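Local coordinates for protein putative ribosomal N-acetyltransferase YdaF (Bacillus subtilis, PDB 1NSL) that probably transfers acetyl groups to protein N-termini as a GNAT-family enzyme, and may act on ribosomal proteins, at residues C[47-50]-C[51-55]; C[56-59]-C[60-63]; C[6-9]-C[10-13]; C[15-18]-C[19-22]. One frame throughout, in Å; residues are numbered along the deposited sequence.

How the contacts relate
Contacts 1 and 2 are successive parts of helix 48-65: contact 1 is its capped, largely exposed start, and contact 2 its partly buried middle beside a second subunit. Each carries an acid-arginine pair three residues apart. Contact 4, the turn leading into helix 21-30, packs against both, with A21 near Y51 and R52, and L15 and L16 near Y63 and W59; two of its bonds join backbone atoms and one uses an aspartate side chain. Contact 3, the hairpin end of residues 6-13, lies apart, its centre about 26 Å from that of contact 1, and combines a bulged strand pair with aliphatic packing. Contacts 2 and 4, and contact 3 through I13, touch the second subunit; no other chain touches contact 1.

Contact 1: residues C[47-50]-C[51-55]; sequences SADT and YRETI
D49 and R52 form a salt bridge, with OD2 of D49 3.0 Å from NH2 of R52. The carboxylate oxygen lies at the edge of the guanidinium, in its plane, but the two flat groups are turned 78° apart and the hydrogen bond within the pair is bent and weak. The stronger partner of R52 is E22 on helix 21-30, which binds NH1, so this arginine joins two helices. With CG opposite the backbone N (chi1 -163°) and a bend at chi3, R52 reaches back over the first turn, and the carbonyl O of A48 comes to rest over one face of the guanidinium. E53 follows D49 one turn on, its side chain alongside and pointing the same way. Its OE2 lies 3.3 Å from OD1 of D49, an approach of like charges that R52, beside D49, may ease. S47 holds the end of the backbone: its OG accepts from T50 N at 3.3 Å along a nearly straight bond. From there the helical bonds run on, Y51 N to S47 O and E53 N to D49 O. T50 O takes two donors from opposite faces of its carbonyl plane, T54 N at 3.0 Å and I55 N at 3.0 Å. Packing is lighter: CD1 of I55 approaches CG2 of T50 at 4.0 Å and lies over one face of the Y51 ring. That ring is buried against A21, L24 and I28 of helix 21-30. The whole is a serine N-cap opening helix 48-65, followed by a wider pi-type turn at 51-55.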
loop_
_atom_site.group_PDB
_atom_site.type_symbol
_atom_site.label_atom_id
_atom_site.label_comp_id
_atom_site.label_asym_id
_atom_site.label_seq_id
_atom_site.Cartn_x
_atom_site.Cartn_y
_atom_site.Cartn_z
ATOM N N SER C 47 6.356 15.522 18.208
ATOM C CA SER C 47 5.446 14.748 19.015
ATOM C C SER C 47 6.124 13.420 18.974
ATOM O O SER C 47 6.140 12.790 17.954
ATOM C CB SER C 47 4.114 14.614 18.321
ATOM O OG SER C 47 3.583 13.333 18.570
ATOM N N ALA C 48 6.735 12.995 20.062
ATOM C CA ALA C 48 7.510 11.746 20.064
ATOM C C ALA C 48 6.790 10.556 19.422
ATOM O O ALA C 48 7.452 9.673 18.900
ATOM C CB ALA C 48 7.980 11.384 21.476
ATOM N N ASP C 49 5.454 10.510 19.470
ATOM C CA ASP C 49 4.735 9.453 18.791
ATOM C C ASP C 49 4.828 9.587 17.282
ATOM O O ASP C 49 5.117 8.649 16.588
ATOM C CB ASP C 49 3.281 9.463 19.223
ATOM C CG ASP C 49 3.081 8.772 20.537
ATOM O OD1 ASP C 49 2.120 8.002 20.639
ATOM O OD2 ASP C 49 3.846 8.913 21.521
ATOM N N THR C 50 4.572 10.768 16.769
ATOM C CA THR C 50 4.630 10.961 15.344
ATOM C C THR C 50 5.990 10.577 14.772
ATOM O O THR C 50 6.036 9.837 13.794
ATOM C CB THR C 50 4.190 12.383 14.956
ATOM O OG1 THR C 50 2.826 12.626 15.415
ATOM C CG2 THR C 50 4.124 12.516 13.424
ATOM N N TYR C 51 7.094 11.015 15.380
ATOM C CA TYR C 51 8.398 10.587 14.867
ATOM C C TYR C 51 8.598 9.082 14.952
ATOM O O TYR C 51 9.246 8.475 14.099
ATOM C CB TYR C 51 9.572 11.297 15.554
ATOM C CG TYR C 51 9.701 12.687 15.099
ATOM C CD1 TYR C 51 9.164 13.738 15.849
ATOM C CD2 TYR C 51 10.277 12.971 13.895
ATOM C CE1 TYR C 51 9.259 15.032 15.401
ATOM C CE2 TYR C 51 10.359 14.258 13.444
ATOM C CZ TYR C 51 9.865 15.267 14.187
ATOM O OH TYR C 51 9.974 16.526 13.714
ATOM N N ARG C 52 8.049 8.481 15.989
ATOM C CA ARG C 52 8.204 7.057 16.144
ATOM C C ARG C 52 7.367 6.285 15.166
ATOM O O ARG C 52 7.796 5.271 14.626
ATOM C CB ARG C 52 7.780 6.643 17.534
ATOM C CG ARG C 52 8.261 5.292 17.932
ATOM C CD ARG C 52 8.229 5.010 19.454
ATOM N NE ARG C 52 7.229 5.858 20.079
ATOM C CZ ARG C 52 7.467 6.700 21.069
ATOM N NH1 ARG C 52 8.679 6.791 21.604
ATOM N NH2 ARG C 52 6.480 7.440 21.532
ATOM N N GLU C 53 6.155 6.728 14.912
ATOM C CA GLU C 53 5.312 5.844 14.127
ATOM C C GLU C 53 5.311 6.094 12.625
ATOM O O GLU C 53 5.029 5.200 11.822
ATOM C CB GLU C 53 3.894 5.835 14.695
ATOM C CG GLU C 53 3.769 5.299 16.119
ATOM C CD GLU C 53 2.613 5.979 16.858
ATOM O OE1 GLU C 53 1.767 6.597 16.167
ATOM O OE2 GLU C 53 2.529 5.931 18.123
ATOM N N THR C 54 5.675 7.313 12.258
ATOM C CA THR C 54 5.534 7.784 10.918
ATOM C C THR C 54 6.786 8.407 10.398
ATOM O O THR C 54 7.355 7.952 9.407
ATOM C CB THR C 54 4.463 8.836 10.947
ATOM O OG1 THR C 54 3.219 8.174 11.178
ATOM C CG2 THR C 54 4.302 9.463 9.608
ATOM N N ILE C 55 7.258 9.454 11.058
ATOM C CA ILE C 55 8.350 10.154 10.435
ATOM C C ILE C 55 9.632 9.366 10.378
ATOM O O ILE C 55 10.283 9.331 9.334
ATOM C CB ILE C 55 8.574 11.527 11.015
ATOM C CG1 ILE C 55 7.397 12.428 10.694
ATOM C CG2 ILE C 55 9.783 12.140 10.365
ATOM C CD1 ILE C 55 7.408 13.662 11.488
#

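Contact 2: residues C[56-59]-C[60-63]; sequences IPDW and RRQY
D58 and R61 each set CG beside their own backbone N (chi1 -51° and -76°), which sends both side chains back toward the start of the helix and lets them meet one turn apart. R61 then bends at chi3 and brings NH1 to 3.1 Å from OD1 of D58. The oxygen sits at the guanidinium edge, in its plane, while the planes of the two groups differ by 50°. The hydrogen bond in this salt bridge is weak, and R61 has a second acid: NE pairs with D65 of the second subunit. The R61 head also runs beside P57, with NH2 3.7 Å from the ring carbon CB of P57 and the P57 carbonyl O over one guanidinium face. P57 has no N-H to give to the preceding turn, and helix 48-65 is kinked there. Beyond it the regular alpha-helical pattern resumes, R60 N to I56 O at 3.1 Å, R61 N to P57 O at 3.1 Å and Y63 N to W59 O at 3.0 Å. R60 lays its CG 3.6 Å from I56 O, and its head then leads away from the turn. There it binds the carbonyls of A64 and Y63 of the second subunit and of L16 in its own chain, so this length of helix forms part of a subunit interface. W59 and Q62 meet more loosely: NE2 of Q62 lies near the indole plane at its edge, 4.3 Å from CD1 of W59. The indole packs on L16 of the loop before helix 21-30 and on Y51, two turns back in its own helix.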
loop_
_atom_site.group_PDB
_atom_site.type_symbol
_atom_site.label_atom_id
_atom_site.label_comp_id
_atom_site.label_asym_id
_atom_site.label_seq_id
_atom_site.Cartn_x
_atom_site.Cartn_y
_atom_site.Cartn_z
ATOM N N ILE C 56 10.005 8.717 11.469
ATOM C CA ILE C 56 11.256 8.017 11.373
ATOM C C ILE C 56 11.163 6.784 10.474
ATOM O O ILE C 56 12.080 6.498 9.710
ATOM C CB ILE C 56 11.793 7.729 12.681
ATOM C CG1 ILE C 56 12.124 9.051 13.357
ATOM C CG2 ILE C 56 13.054 6.948 12.523
ATOM C CD1 ILE C 56 12.537 8.868 14.854
ATOM N N PRO C 57 10.083 6.038 10.556
ATOM C CA PRO C 57 9.882 4.979 9.602
ATOM C C PRO C 57 9.954 5.483 8.196
ATOM O O PRO C 57 10.755 4.900 7.492
ATOM C CB PRO C 57 8.492 4.471 9.943
ATOM C CG PRO C 57 8.403 4.578 11.361
ATOM C CD PRO C 57 9.065 5.980 11.608
ATOM N N ASP C 58 9.230 6.514 7.753
ATOM C CA ASP C 58 9.380 6.788 6.335
ATOM C C ASP C 58 10.812 7.095 6.058
ATOM O O ASP C 58 11.309 6.669 5.049
ATOM C CB ASP C 58 8.601 7.934 5.748
ATOM C CG ASP C 58 7.137 7.935 6.063
ATOM O OD1 ASP C 58 6.460 6.871 6.234
ATOM O OD2 ASP C 58 6.555 9.076 6.106
ATOM N N TRP C 59 11.509 7.835 6.899
ATOM C CA TRP C 59 12.865 8.216 6.442
ATOM C C TRP C 59 13.650 6.932 6.113
ATOM O O TRP C 59 14.357 6.831 5.064
ATOM C CB TRP C 59 13.657 9.086 7.429
ATOM C CG TRP C 59 13.217 10.510 7.559
ATOM C CD1 TRP C 59 12.631 11.291 6.596
ATOM C CD2 TRP C 59 13.287 11.331 8.730
ATOM N NE1 TRP C 59 12.367 12.549 7.091
ATOM C CE2 TRP C 59 12.764 12.598 8.399
ATOM C CE3 TRP C 59 13.759 11.135 10.025
ATOM C CZ2 TRP C 59 12.687 13.640 9.319
ATOM C CZ3 TRP C 59 13.681 12.188 10.928
ATOM C CH2 TRP C 59 13.145 13.412 10.574
ATOM N N ARG C 60 13.487 5.945 6.997
ATOM C CA ARG C 60 14.165 4.702 6.817
ATOM C C ARG C 60 13.792 4.057 5.492
ATOM O O ARG C 60 14.677 3.543 4.780
ATOM C CB ARG C 60 13.960 3.774 7.988
ATOM C CG ARG C 60 14.737 4.149 9.232
ATOM C CD ARG C 60 14.364 3.344 10.395
ATOM N NE ARG C 60 14.993 2.036 10.290
ATOM C CZ ARG C 60 16.262 1.809 10.620
ATOM N NH1 ARG C 60 16.985 2.788 11.098
ATOM N NH2 ARG C 60 16.806 0.602 10.508
ATOM N N ARG C 61 12.542 4.110 5.075
ATOM C CA ARG C 61 12.315 3.467 3.802
ATOM C C ARG C 61 12.967 4.232 2.653
ATOM O O ARG C 61 13.289 3.698 1.611
ATOM C CB ARG C 61 10.831 3.261 3.541
ATOM C CG ARG C 61 10.208 2.132 4.308
ATOM C CD ARG C 61 8.695 2.211 4.321
ATOM N NE ARG C 61 8.123 1.775 5.598
ATOM C CZ ARG C 61 7.455 2.570 6.447
ATOM N NH1 ARG C 61 7.282 3.870 6.139
ATOM N NH2 ARG C 61 6.942 2.048 7.574
ATOM N N GLN C 62 13.145 5.511 2.832
ATOM C CA GLN C 62 13.669 6.272 1.737
ATOM C C GLN C 62 15.099 5.816 1.562
ATOM O O GLN C 62 15.586 5.617 0.478
ATOM C CB GLN C 62 13.590 7.757 2.066
ATOM C CG GLN C 62 12.287 8.447 1.706
ATOM C CD GLN C 62 12.198 9.881 2.325
ATOM O OE1 GLN C 62 13.204 10.675 2.359
ATOM N NE2 GLN C 62 10.981 10.211 2.831
ATOM N N TYR C 63 15.767 5.612 2.676
ATOM C CA TYR C 63 17.114 5.144 2.641
ATOM C C TYR C 63 17.072 3.770 2.013
ATOM O O TYR C 63 17.985 3.345 1.416
ATOM C CB TYR C 63 17.675 5.045 4.067
ATOM C CG TYR C 63 18.945 4.274 4.116
ATOM C CD1 TYR C 63 20.114 4.801 3.637
ATOM C CD2 TYR C 63 18.959 2.979 4.561
ATOM C CE1 TYR C 63 21.262 4.059 3.608
ATOM C CE2 TYR C 63 20.093 2.253 4.533
ATOM C CZ TYR C 63 21.230 2.788 4.067
ATOM O OH TYR C 63 22.345 2.022 4.115
#

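Contact 3: residues C[6-9]-C[10-13]; sequences KVNE and HITI
V7 and I11 make the close-packed side of this hairpin end, their CG2 methyls 3.3 Å apart and their side chains crossing at a slant. CG2 of V7 also reaches CG1 of I13 at 3.6 Å, so one valine branch bridges two isoleucines. This branch lies beside the backbone N of V7, since CG1 takes the place opposite that N (chi1 -177°). Helix 110-124 covers the cluster, A113 and K117 meeting V7, I110 meeting I11 and A114 meeting I13. The backbone here is a classic beta bulge: V7 and N8 both face I11, whose O accepts from V7 N at 2.9 Å and, weakly, from N8 N. It lies at the end of the antiparallel hairpin that joins the short outer strand 5-6 to strand 11-15 of the mixed GNAT sheet. K6 and T12 form a non-hydrogen-bonded pair on the side of the sheet away from the helix, and they touch only lightly, CG2 of T12 4.3 Å from CA of K6. The turn itself is polar. N8 OD1 folds inward to accept from H10 N at 2.8 Å in a nearly straight bond, an Asx turn, and a weaker bond to I11 N follows. I11 N also binds N8 O at 3.2 Å, closing the tight turn 8-11, with its donor well above the carbonyl plane. E9 and H10 occupy the exposed bend. The imidazole of H10 is held by outside partners, its ND1 bonded to D76 and its ring lying almost parallel to that of Y75.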
loop_
_atom_site.group_PDB
_atom_site.type_symbol
_atom_site.label_atom_id
_atom_site.label_comp_id
_atom_site.label_asym_id
_atom_site.label_seq_id
_atom_site.Cartn_x
_atom_site.Cartn_y
_atom_site.Cartn_z
ATOM N N LYS C 6 31.844 6.348 10.958
ATOM C CA LYS C 6 32.724 7.035 11.902
ATOM C C LYS C 6 33.413 8.209 11.227
ATOM O O LYS C 6 34.223 8.047 10.373
ATOM C CB LYS C 6 33.700 6.122 12.577
ATOM C CG LYS C 6 34.562 6.896 13.531
ATOM C CD LYS C 6 35.095 6.015 14.639
ATOM C CE LYS C 6 36.368 6.605 15.258
ATOM N NZ LYS C 6 37.042 5.653 16.190
ATOM N N VAL C 7 33.003 9.401 11.595
ATOM C CA VAL C 7 33.492 10.591 10.965
ATOM C C VAL C 7 34.856 10.784 11.504
ATOM O O VAL C 7 35.820 10.914 10.759
ATOM C CB VAL C 7 32.632 11.760 11.383
ATOM C CG1 VAL C 7 33.075 13.019 10.666
ATOM C CG2 VAL C 7 31.192 11.449 11.078
ATOM N N ASN C 8 34.917 10.798 12.831
ATOM C CA ASN C 8 36.166 10.796 13.572
ATOM C C ASN C 8 35.892 10.289 14.993
ATOM O O ASN C 8 34.787 9.873 15.288
ATOM C CB ASN C 8 36.829 12.171 13.552
ATOM C CG ASN C 8 36.110 13.180 14.395
ATOM O OD1 ASN C 8 35.600 12.856 15.468
ATOM N ND2 ASN C 8 36.052 14.419 13.914
ATOM N N GLU C 9 36.875 10.356 15.876
ATOM C CA GLU C 9 36.762 9.815 17.240
ATOM C C GLU C 9 35.623 10.287 18.143
ATOM O O GLU C 9 35.401 9.708 19.199
ATOM C CB GLU C 9 38.086 10.000 18.009
ATOM C CG GLU C 9 38.124 9.187 19.298
ATOM C CD GLU C 9 39.431 9.300 20.066
ATOM O OE1 GLU C 9 40.449 9.786 19.510
ATOM O OE2 GLU C 9 39.457 8.894 21.254
ATOM N N HIS C 10 34.907 11.330 17.754
ATOM C CA HIS C 10 33.796 11.793 18.570
ATOM C C HIS C 10 32.466 11.799 17.796
ATOM O O HIS C 10 31.384 11.757 18.362
ATOM C CB HIS C 10 34.087 13.214 19.073
ATOM C CG HIS C 10 35.086 13.287 20.196
ATOM N ND1 HIS C 10 34.835 12.792 21.460
ATOM C CD2 HIS C 10 36.323 13.835 20.256
ATOM C CE1 HIS C 10 35.880 13.011 22.243
ATOM N NE2 HIS C 10 36.800 13.633 21.532
ATOM N N ILE C 11 32.561 11.859 16.484
ATOM C CA ILE C 11 31.387 12.118 15.675
ATOM C C ILE C 11 30.988 10.923 14.871
ATOM O O ILE C 11 31.814 10.402 14.086
ATOM C CB ILE C 11 31.693 13.236 14.697
ATOM C CG1 ILE C 11 31.786 14.576 15.420
ATOM C CG2 ILE C 11 30.619 13.344 13.680
ATOM C CD1 ILE C 11 32.336 15.672 14.508
ATOM N N THR C 12 29.742 10.475 15.053
ATOM C CA THR C 12 29.268 9.379 14.232
ATOM C C THR C 12 27.945 9.713 13.556
ATOM O O THR C 12 27.167 10.505 14.088
ATOM C CB THR C 12 29.215 8.065 15.014
ATOM O OG1 THR C 12 28.442 8.236 16.207
ATOM C CG2 THR C 12 30.583 7.721 15.574
ATOM N N ILE C 13 27.731 9.145 12.363
ATOM C CA ILE C 13 26.530 9.398 11.579
ATOM C C ILE C 13 25.735 8.122 11.503
ATOM O O ILE C 13 26.323 7.065 11.254
ATOM C CB ILE C 13 26.894 9.831 10.155
ATOM C CG1 ILE C 13 27.749 11.093 10.187
ATOM C CG2 ILE C 13 25.664 10.092 9.362
ATOM C CD1 ILE C 13 28.019 11.697 8.837
#

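Contact 4: residues C[15-18]-C[19-22]; sequences LLEP and KDAE
Two overlapping turns carry the chain from strand 11-15 into helix 21-30, and D20 is tied back across them to E17. Its OD2 accepts from E17 N at 2.9 Å; the N-H arrives from above the carboxylate plane, 40° out of it. The return bond runs from D20 N to E17 O, nearly straight, so residues 17 and 20 are joined by side chain one way and by backbone the other. A21 N then binds P18 O at 3.0 Å, its donor well out of the carbonyl plane, closing the second turn. D20 can reach E17 N because CG lies beside its own backbone N (chi1 -65°), which swings the carboxylate back toward the loop. L16 borders the same oxygen, its CD2 3.6 Å from OD2 of D20 and the two side chains crossing at about a right angle. On the outer side the side chains of E17 and K19 run alongside and point the same way. OE1 of E17 rests 3.4 Å from CE of K19, while NZ of K19 remains 4.6 Å from OE1, too far for a salt bridge, though the opposite charges may still attract weakly. The K19 amine instead makes a weak bond to the carbonyl of E125 of the second subunit, and P18 packs on L66 of that subunit. The buried D20 carboxylate is answered by R14, whose NH1 pairs with OD2. With an arginine and a backbone N-H both at this oxygen, D20 probably remains ionised and helps tie the loop to the entry of helix 21-30.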
loop_
_atom_site.group_PDB
_atom_site.type_symbol
_atom_site.label_atom_id
_atom_site.label_comp_id
_atom_site.label_asym_id
_atom_site.label_seq_id
_atom_site.Cartn_x
_atom_site.Cartn_y
_atom_site.Cartn_z
ATOM N N LEU C 15 21.584 6.118 10.572
ATOM C CA LEU C 15 20.184 6.284 10.222
ATOM C C LEU C 15 19.560 6.400 11.547
ATOM O O LEU C 15 20.072 5.848 12.482
ATOM C CB LEU C 15 19.600 5.058 9.567
ATOM C CG LEU C 15 19.461 4.985 8.044
ATOM C CD1 LEU C 15 18.877 3.571 7.689
ATOM C CD2 LEU C 15 18.532 6.025 7.517
ATOM N N LEU C 16 18.482 7.164 11.656
ATOM C CA LEU C 16 17.814 7.253 12.951
ATOM C C LEU C 16 16.933 6.013 13.066
ATOM O O LEU C 16 16.668 5.364 12.080
ATOM C CB LEU C 16 16.948 8.501 13.011
ATOM C CG LEU C 16 17.706 9.799 12.989
ATOM C CD1 LEU C 16 16.961 10.939 12.223
ATOM C CD2 LEU C 16 17.992 10.196 14.410
ATOM N N GLU C 17 16.486 5.691 14.269
ATOM C CA GLU C 17 15.603 4.561 14.473
ATOM C C GLU C 17 14.421 4.996 15.312
ATOM O O GLU C 17 14.547 5.891 16.135
ATOM C CB GLU C 17 16.316 3.478 15.265
ATOM C CG GLU C 17 17.741 3.243 14.886
ATOM C CD GLU C 17 18.365 2.205 15.784
ATOM O OE1 GLU C 17 17.621 1.648 16.636
ATOM O OE2 GLU C 17 19.595 1.979 15.641
ATOM N N PRO C 18 13.296 4.312 15.189
ATOM C CA PRO C 18 12.157 4.668 16.009
ATOM C C PRO C 18 12.559 4.906 17.452
ATOM O O PRO C 18 12.079 5.830 18.048
ATOM C CB PRO C 18 11.212 3.493 15.795
ATOM C CG PRO C 18 11.470 3.159 14.390
ATOM C CD PRO C 18 12.982 3.165 14.325
ATOM N N LYS C 19 13.452 4.149 18.032
ATOM C CA LYS C 19 13.727 4.516 19.422
ATOM C C LYS C 19 14.444 5.914 19.664
ATOM O O LYS C 19 14.559 6.350 20.820
ATOM C CB LYS C 19 14.450 3.393 20.136
ATOM C CG LYS C 19 15.903 3.245 19.677
ATOM C CD LYS C 19 16.490 1.940 20.280
ATOM C CE LYS C 19 18.011 1.795 19.996
ATOM N NZ LYS C 19 18.644 0.938 21.085
ATOM N N ASP C 20 14.906 6.596 18.610
ATOM C CA ASP C 20 15.489 7.915 18.776
ATOM C C ASP C 20 14.385 8.964 18.887
ATOM O O ASP C 20 14.657 10.145 19.103
ATOM C CB ASP C 20 16.376 8.336 17.589
ATOM C CG ASP C 20 17.632 7.478 17.410
ATOM O OD1 ASP C 20 18.361 7.109 18.406
ATOM O OD2 ASP C 20 17.975 7.145 16.245
ATOM N N ALA C 21 13.136 8.572 18.704
ATOM C CA ALA C 21 12.077 9.612 18.728
ATOM C C ALA C 21 11.975 10.544 19.992
ATOM O O ALA C 21 12.015 11.778 19.851
ATOM C CB ALA C 21 10.706 9.048 18.328
ATOM N N GLU C 22 11.811 9.995 21.193
ATOM C CA GLU C 22 11.846 10.884 22.368
ATOM C C GLU C 22 13.026 11.905 22.261
ATOM O O GLU C 22 12.780 13.094 22.265
ATOM C CB GLU C 22 11.847 10.124 23.728
ATOM C CG GLU C 22 10.951 8.876 23.779
ATOM C CD GLU C 22 11.596 7.673 23.068
ATOM O OE1 GLU C 22 12.254 6.839 23.741
ATOM O OE2 GLU C 22 11.491 7.565 21.817
#